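Long-range contacts in serine protease inhibitor (Thermoanaerobacter tengcongensis, PDB 2PEF), which probably inhibits serine endopeptidases as a serpin from a thermophile, and is here in the latent state: residues I272-T277 against V310-F315; L36-A41 against A327-D332. All blocks are in the same frame, centred on the assembly; numbering follows the deposited sequence. Where two conformers were deposited one is given.

Contact 1. Residues I272-T277 against V310-F315; sequences IKMNET and VLHKTF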
ATOM      1  N   ILE A 272       0.014  -7.997   6.895  1.00 17.62           N
ATOM      2  CA  ILE A 272      -1.325  -7.925   7.472  1.00 17.03           C
ATOM      3  C   ILE A 272      -2.379  -8.626   6.607  1.00 17.51           C
ATOM      4  O   ILE A 272      -2.352  -8.533   5.379  1.00 18.14           O
ATOM      5  CB  ILE A 272      -1.734  -6.454   7.798  1.00 18.38           C
ATOM      6  CG1 ILE A 272      -3.008  -6.414   8.648  1.00 21.66           C
ATOM      7  CG2 ILE A 272      -1.855  -5.592   6.526  1.00 16.48           C
ATOM      8  CD1 ILE A 272      -3.143  -5.161   9.495  1.00 28.01           C
ATOM      9  N   LYS A 273      -3.284  -9.342   7.269  1.00 17.56           N
ATOM     10  CA  LYS A 273      -4.454  -9.923   6.622  1.00 18.25           C
ATOM     11  C   LYS A 273      -5.559  -8.869   6.622  1.00 17.46           C
ATOM     12  O   LYS A 273      -5.899  -8.316   7.671  1.00 16.34           O
ATOM     13  CB  LYS A 273      -4.890 -11.183   7.369  1.00 17.59           C
ATOM     14  CG  LYS A 273      -6.045 -11.945   6.736  1.00 22.46           C
ATOM     15  CD  LYS A 273      -6.291 -13.244   7.480  1.00 21.37           C
ATOM     16  CE  LYS A 273      -7.668 -13.802   7.180  1.00 24.31           C
ATOM     17  NZ  LYS A 273      -7.876 -15.146   7.785  1.00 24.70           N
ATOM     18  N   MET A 274      -6.100  -8.578   5.440  1.00 18.42           N
ATOM     19  CA  MET A 274      -7.031  -7.459   5.278  1.00 18.43           C
ATOM     20  C   MET A 274      -8.520  -7.829   5.296  1.00 19.36           C
ATOM     21  O   MET A 274      -9.374  -6.959   5.138  1.00 19.54           O
ATOM     22  CB  MET A 274      -6.682  -6.666   4.013  1.00 19.09           C
ATOM     23  CG  MET A 274      -5.527  -5.702   4.222  1.00 17.15           C
ATOM     24  SD  MET A 274      -5.022  -4.872   2.713  1.00 19.46           S
ATOM     25  CE  MET A 274      -4.012  -3.572   3.409  1.00 21.40           C
ATOM     26  N   ASN A 275      -8.821  -9.108   5.507  1.00 19.39           N
ATOM     27  CA  ASN A 275     -10.202  -9.596   5.501  1.00 19.19           C
ATOM     28  C   ASN A 275     -11.169  -8.768   6.350  1.00 20.22           C
ATOM     29  O   ASN A 275     -12.165  -8.260   5.833  1.00 20.84           O
ATOM     30  CB  ASN A 275     -10.259 -11.063   5.932  1.00 19.53           C
ATOM     31  CG  ASN A 275      -9.696 -12.002   4.887  1.00 19.42           C
ATOM     32  OD1 ASN A 275      -8.693 -11.700   4.232  1.00 21.64           O
ATOM     33  ND2 ASN A 275     -10.334 -13.155   4.732  1.00 19.67           N
ATOM     34  N   GLU A 276     -10.856  -8.631   7.638  1.00 20.75           N
ATOM     35  CA  GLU A 276     -11.724  -7.949   8.605  1.00 22.19           C
ATOM     36  C   GLU A 276     -11.927  -6.468   8.283  1.00 21.12           C
ATOM     37  O   GLU A 276     -13.040  -5.945   8.397  1.00 20.74           O
ATOM     38  CB  GLU A 276     -11.180  -8.112  10.028  1.00 22.38           C
ATOM     39  CG  GLU A 276     -11.453  -9.477  10.656  1.00 24.09           C
ATOM     40  CD  GLU A 276     -11.040  -9.554  12.122  1.00 24.99           C
ATOM     41  OE1 GLU A 276     -10.467  -8.572  12.646  1.00 26.16           O
ATOM     42  OE2 GLU A 276     -11.298 -10.600  12.757  1.00 27.84           O
ATOM     43  N   THR A 277     -10.847  -5.802   7.880  1.00 20.92           N
ATOM     44  CA  THR A 277     -10.911  -4.408   7.439  1.00 21.29           C
ATOM     45  C   THR A 277     -11.857  -4.259   6.247  1.00 20.73           C
ATOM     46  O   THR A 277     -12.712  -3.368   6.227  1.00 21.14           O
ATOM     47  CB  THR A 277      -9.507  -3.881   7.063  1.00 21.13           C
ATOM     48  OG1 THR A 277      -8.666  -3.899   8.223  1.00 23.61           O
ATOM     49  CG2 THR A 277      -9.580  -2.461   6.517  1.00 22.83           C
ATOM     50  N   VAL A 310      -7.097 -11.979   1.872  1.00 12.37           N
ATOM     51  CA  VAL A 310      -6.414 -10.874   1.215  1.00 13.15           C
ATOM     52  C   VAL A 310      -5.200 -10.554   2.083  1.00 13.14           C
ATOM     53  O   VAL A 310      -5.343 -10.143   3.239  1.00 13.47           O
ATOM     54  CB  VAL A 310      -7.331  -9.638   1.044  1.00 11.94           C
ATOM     55  CG1 VAL A 310      -6.559  -8.473   0.429  1.00 14.04           C
ATOM     56  CG2 VAL A 310      -8.537  -9.982   0.177  1.00 15.16           C
ATOM     57  N   LEU A 311      -4.013 -10.778   1.527  1.00 12.63           N
ATOM     58  CA  LEU A 311      -2.764 -10.605   2.263  1.00 13.40           C
ATOM     59  C   LEU A 311      -1.969  -9.432   1.704  1.00 13.39           C
ATOM     60  O   LEU A 311      -1.890  -9.250   0.491  1.00 13.26           O
ATOM     61  CB  LEU A 311      -1.931 -11.889   2.212  1.00 13.15           C
ATOM     62  CG  LEU A 311      -0.683 -12.023   3.097  1.00 15.28           C
ATOM     63  CD1 LEU A 311      -1.046 -12.117   4.575  1.00 17.18           C
ATOM     64  CD2 LEU A 311       0.140 -13.234   2.672  1.00 14.66           C
ATOM     65  N   HIS A 312      -1.382  -8.653   2.609  1.00 12.12           N
ATOM     66  CA  HIS A 312      -0.613  -7.468   2.270  1.00 12.25           C
ATOM     67  C   HIS A 312       0.760  -7.573   2.925  1.00 12.00           C
ATOM     68  O   HIS A 312       0.850  -7.811   4.124  1.00 12.97           O
ATOM     69  CB  HIS A 312      -1.345  -6.221   2.782  1.00 13.41           C
ATOM     70  CG  HIS A 312      -0.956  -4.956   2.082  1.00 11.84           C
ATOM     71  ND1 HIS A 312      -0.357  -3.894   2.722  1.00 15.89           N
ATOM     72  CD2 HIS A 312      -1.097  -4.583   0.791  1.00  9.25           C
ATOM     73  CE1 HIS A 312      -0.144  -2.923   1.850  1.00 10.58           C
ATOM     74  NE2 HIS A 312      -0.584  -3.316   0.671  1.00 17.14           N
ATOM     75  N   LYS A 313       1.817  -7.416   2.128  1.00 10.93           N
ATOM     76  CA  LYS A 313       3.196  -7.418   2.625  1.00 11.37           C
ATOM     77  C   LYS A 313       3.880  -6.152   2.155  1.00 11.36           C
ATOM     78  O   LYS A 313       3.794  -5.796   0.980  1.00 10.37           O
ATOM     79  CB  LYS A 313       3.981  -8.625   2.107  1.00 12.01           C
ATOM     80  CG  LYS A 313       3.628  -9.955   2.739  1.00 15.84           C
ATOM     81  CD  LYS A 313       4.678 -11.031   2.418  1.00 13.57           C
ATOM     82  CE  LYS A 313       6.035 -10.724   3.048  1.00 21.25           C
ATOM     83  NZ  LYS A 313       6.952 -11.904   3.018  1.00 25.50           N
ATOM     84  N   THR A 314       4.568  -5.473   3.066  1.00 10.90           N
ATOM     85  CA  THR A 314       5.252  -4.237   2.718  1.00 11.40           C
ATOM     86  C   THR A 314       6.658  -4.189   3.293  1.00 10.83           C
ATOM     87  O   THR A 314       6.987  -4.919   4.227  1.00 10.32           O
ATOM     88  CB  THR A 314       4.492  -3.005   3.218  1.00 12.39           C
ATOM     89  OG1 THR A 314       4.288  -3.129   4.631  1.00 12.45           O
ATOM     90  CG2 THR A 314       3.143  -2.870   2.514  1.00 14.33           C
ATOM     91  N   PHE A 315       7.471  -3.307   2.719  1.00 10.62           N
ATOM     92  CA  PHE A 315       8.842  -3.081   3.146  1.00 10.59           C
ATOM     93  C   PHE A 315       9.178  -1.618   2.892  1.00 11.22           C
ATOM     94  O   PHE A 315       8.729  -1.040   1.902  1.00 11.75           O
ATOM     95  CB  PHE A 315       9.800  -3.976   2.348  1.00 11.14           C
ATOM     96  CG  PHE A 315      11.246  -3.589   2.481  1.00 11.81           C
ATOM     97  CD1 PHE A 315      12.038  -4.126   3.493  1.00 15.66           C
ATOM     98  CD2 PHE A 315      11.818  -2.678   1.595  1.00 10.95           C
ATOM     99  CE1 PHE A 315      13.375  -3.760   3.620  1.00 11.66           C
ATOM    100  CE2 PHE A 315      13.159  -2.309   1.713  1.00 13.47           C
ATOM    101  CZ  PHE A 315      13.936  -2.850   2.728  1.00 13.72           C
TER

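Contact 2. Residues L36-A41 against A327-D332; sequences LSAMLA and AVTSVD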
ATOM      1  N   LEU A  36      -2.492   1.999  -2.674  1.00 15.02           N
ATOM      2  CA  LEU A  36      -2.454   1.803  -4.123  1.00 14.24           C
ATOM      3  C   LEU A  36      -2.402   0.319  -4.480  1.00 13.57           C
ATOM      4  O   LEU A  36      -3.189  -0.150  -5.293  1.00 14.58           O
ATOM      5  CB  LEU A  36      -1.264   2.534  -4.755  1.00 14.08           C
ATOM      6  CG  LEU A  36      -1.089   2.401  -6.274  1.00 18.36           C
ATOM      7  CD1 LEU A  36      -2.310   2.920  -7.045  1.00 19.18           C
ATOM      8  CD2 LEU A  36       0.181   3.113  -6.715  1.00 16.83           C
ATOM      9  N   SER A  37      -1.474  -0.405  -3.864  1.00 14.21           N
ATOM     10  CA  SER A  37      -1.332  -1.837  -4.102  1.00 14.37           C
ATOM     11  C   SER A  37      -2.604  -2.614  -3.764  1.00 14.19           C
ATOM     12  O   SER A  37      -3.034  -3.479  -4.531  1.00 15.63           O
ATOM     13  CB  SER A  37      -0.145  -2.389  -3.312  1.00 14.30           C
ATOM     14  OG  SER A  37      -0.045  -3.793  -3.468  1.00 12.92           O
ATOM     15  N   ALA A  38      -3.202  -2.299  -2.618  1.00 14.24           N
ATOM     16  CA  ALA A  38      -4.432  -2.955  -2.182  1.00 15.24           C
ATOM     17  C   ALA A  38      -5.576  -2.679  -3.148  1.00 15.62           C
ATOM     18  O   ALA A  38      -6.277  -3.609  -3.566  1.00 15.68           O
ATOM     19  CB  ALA A  38      -4.798  -2.524  -0.777  1.00 16.32           C
ATOM     20  N   MET A  39      -5.747  -1.403  -3.497  1.00 14.32           N
ATOM     21  CA  MET A  39      -6.746  -0.965  -4.470  0.50 14.70           C
ATOM     22  C   MET A  39      -6.646  -1.744  -5.781  1.00 15.13           C
ATOM     23  O   MET A  39      -7.647  -2.219  -6.323  1.00 15.60           O
ATOM     24  CB  MET A  39      -6.584   0.536  -4.740  0.50 14.81           C
ATOM     25  CG  MET A  39      -7.443   1.078  -5.877  0.50 15.23           C
ATOM     26  SD  MET A  39      -9.208   1.015  -5.520  0.50 14.66           S
ATOM     27  CE  MET A  39      -9.375   2.365  -4.358  0.50 15.29           C
ATOM     28  N   LEU A  40      -5.427  -1.866  -6.297  1.00 13.43           N
ATOM     29  CA  LEU A  40      -5.230  -2.505  -7.598  1.00 12.54           C
ATOM     30  C   LEU A  40      -5.559  -3.997  -7.608  1.00 13.68           C
ATOM     31  O   LEU A  40      -6.197  -4.482  -8.543  1.00 13.33           O
ATOM     32  CB  LEU A  40      -3.823  -2.238  -8.130  1.00 11.96           C
ATOM     33  CG  LEU A  40      -3.583  -0.772  -8.510  1.00 12.10           C
ATOM     34  CD1 LEU A  40      -2.101  -0.510  -8.714  1.00 14.19           C
ATOM     35  CD2 LEU A  40      -4.377  -0.368  -9.741  1.00 13.16           C
ATOM     36  N   ALA A  41      -5.137  -4.717  -6.570  1.00 12.36           N
ATOM     37  CA  ALA A  41      -5.424  -6.142  -6.462  1.00 14.00           C
ATOM     38  C   ALA A  41      -6.927  -6.365  -6.332  1.00 15.34           C
ATOM     39  O   ALA A  41      -7.489  -7.259  -6.964  1.00 15.81           O
ATOM     40  CB  ALA A  41      -4.698  -6.740  -5.271  1.00 15.15           C
ATOM     41  N   ALA A 327       5.540  -3.118  -1.901  1.00 10.96           N
ATOM     42  CA  ALA A 327       4.297  -3.712  -1.438  1.00 11.65           C
ATOM     43  C   ALA A 327       3.828  -4.816  -2.364  1.00 11.41           C
ATOM     44  O   ALA A 327       4.040  -4.771  -3.577  1.00 12.50           O
ATOM     45  CB  ALA A 327       3.215  -2.657  -1.297  1.00 12.55           C
ATOM     46  N   VAL A 328       3.210  -5.822  -1.765  1.00 10.29           N
ATOM     47  CA  VAL A 328       2.504  -6.842  -2.512  1.00  9.91           C
ATOM     48  C   VAL A 328       1.143  -7.014  -1.868  1.00 10.55           C
ATOM     49  O   VAL A 328       1.019  -6.988  -0.642  1.00 11.11           O
ATOM     50  CB  VAL A 328       3.254  -8.200  -2.506  1.00  9.66           C
ATOM     51  CG1 VAL A 328       2.412  -9.293  -3.166  1.00 12.85           C
ATOM     52  CG2 VAL A 328       4.601  -8.076  -3.211  1.00 12.89           C
ATOM     53  N   THR A 329       0.122  -7.133  -2.710  1.00  9.31           N
ATOM     54  CA  THR A 329      -1.206  -7.532  -2.258  0.50  8.13           C
ATOM     55  C   THR A 329      -1.630  -8.770  -3.043  1.00  9.78           C
ATOM     56  O   THR A 329      -1.612  -8.771  -4.269  1.00  9.06           O
ATOM     57  CB  THR A 329      -2.249  -6.411  -2.440  0.50  8.58           C
ATOM     58  OG1 THR A 329      -1.728  -5.179  -1.928  0.50  4.37           O
ATOM     59  CG2 THR A 329      -3.544  -6.762  -1.706  0.50  2.00           C
ATOM     60  N   SER A 330      -1.994  -9.823  -2.320  1.00  9.93           N
ATOM     61  CA  SER A 330      -2.457 -11.047  -2.959  1.00  9.81           C
ATOM     62  C   SER A 330      -3.900 -11.360  -2.572  1.00 10.97           C
ATOM     63  O   SER A 330      -4.354 -11.032  -1.469  1.00 10.38           O
ATOM     64  CB  SER A 330      -1.533 -12.226  -2.632  1.00 10.43           C
ATOM     65  OG  SER A 330      -1.475 -12.448  -1.238  1.00 11.76           O
ATOM     66  N   VAL A 331      -4.619 -11.981  -3.504  1.00 11.28           N
ATOM     67  CA  VAL A 331      -5.992 -12.414  -3.278  1.00 12.14           C
ATOM     68  C   VAL A 331      -6.067 -13.925  -3.493  1.00 12.91           C
ATOM     69  O   VAL A 331      -5.648 -14.434  -4.538  1.00 13.10           O
ATOM     70  CB  VAL A 331      -6.977 -11.673  -4.220  1.00 11.63           C
ATOM     71  CG1 VAL A 331      -8.402 -12.205  -4.059  1.00 12.46           C
ATOM     72  CG2 VAL A 331      -6.931 -10.168  -3.974  1.00 12.14           C
ATOM     73  N   ASP A 332      -6.590 -14.623  -2.481  1.00 13.72           N
ATOM     74  CA  ASP A 332      -6.743 -16.093  -2.452  1.00 15.01           C
ATOM     75  C   ASP A 332      -5.512 -16.915  -2.018  1.00 14.83           C
ATOM     76  O   ASP A 332      -5.557 -18.149  -2.032  1.00 13.65           O
ATOM     77  CB  ASP A 332      -7.370 -16.651  -3.743  1.00 15.51           C
ATOM     78  CG  ASP A 332      -8.771 -17.202  -3.526  1.00 21.32           C
ATOM     79  OD1 ASP A 332      -9.502 -17.373  -4.528  1.00 23.66           O
ATOM     80  OD2 ASP A 332      -9.143 -17.478  -2.362  1.00 25.00           O
TER

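Contact 1. Residues I272-T277 against V310-F315
Met274 sends CG to the side of its backbone N (chi1 -80°) and continues extended, while His312 swings its ring opposite its own N (chi1 -158°); together these torsions lay the methyl CE over one face of the imidazole. Met274 CE is 3.6 Å from His312 CG, offset toward the rim in a CH-pi contact, with the sulfur obliquely placed behind it. Ile272 CG2 packs on His312 CB at 3.8 Å. The backbones pair antiparallel: Ile272 and His312 exchange two N-H...O bonds, Lys273 faces Leu311 in a non-hydrogen-bonded pair, and Met274 N meets Val310 O at 2.8 Å. One residue on, where helix 275-280 begins, the side chain of Asn275 replaces the backbone as partner: OD1 takes the N-H of Val310 at 2.9 Å, nearly straight (170°) and in the carbonyl plane, while ND2 reaches Ser308 O. A leucine at Asn275 would probably leave the Val310 N-H and the Ser308 carbonyl without their side-chain partners, though Met274 N would still hold Val310 O. Lys273 pairs with Glu309 in a salt bridge. Strand 310-318 lies between strands 255-273 and 322-331, and Leu20 of helix 7-22 packs against Met274.

Contact 2. Residues L36-A41 against A327-D332
Ala38 and Thr329 bring helix 36-41 and strand 327-331 together, their CA atoms 5.6 Å apart. The segment axes approach to 7.5 Å and run in nearly the same direction, 27° apart. This is the serpin core under beta-sheet A: helix 35-46 packs on the face of the sheet that carries Ala327, Thr329 and Val331, and strand 322-331 probably corresponds to the hinge and N-terminal part of the reactive-centre loop, inserted antiparallel between strands 158-169 and 310-318, as expected of a latent serpin. Ala327, Thr329 and Val331 point at the helix, whereas Val328 and Ser330 point away. Small residues on the helix allow the close approach: Ser37 CB rests on Ala327 CB at 3.9 Å, and Ala41 CB sits 4.3 Å from Val331 CG2. Thr329 is the central wedge. It was modelled in two conformers; in the one described, OG1 lies opposite its carbonyl carbon (chi1 -48°), aimed at Ser37, while CG2 is turned to Ala41 CB at 3.7 Å. Ser37 OG hydrogen-bonds Asn162 OD1 of strand 158-169, and the backbone N-H of Ser37 meets Ser34 OG, consistent with the polar network of the serpin shutter region. The buried threonine hydroxyl is thus satisfied by the helix in this conformer: Thr329 OG1 donates its proton to Ser37 OG over 2.7 Å.

How the contacts relate
The two contacts meet at neighbouring strands: 310-318, the partner in contact 1, bonds edge to edge with 322-331, the strand of contact 2, through Lys313 O to Val328 N and Leu311 O to Ser330 N. Their centres lie about 8 Å apart, and contact 1 is nested along the chain inside the loop closed by contact 2. Contact 1 is strand against strand and helix start, only partly buried, and held mainly by backbone bonds. Contact 2 is fully buried, face of sheet against helix, joined by small apolar groups and one hydroxyl pair. His312 belongs to both neighbourhoods, its ring beneath Met274 also touching Thr329 and Ser37.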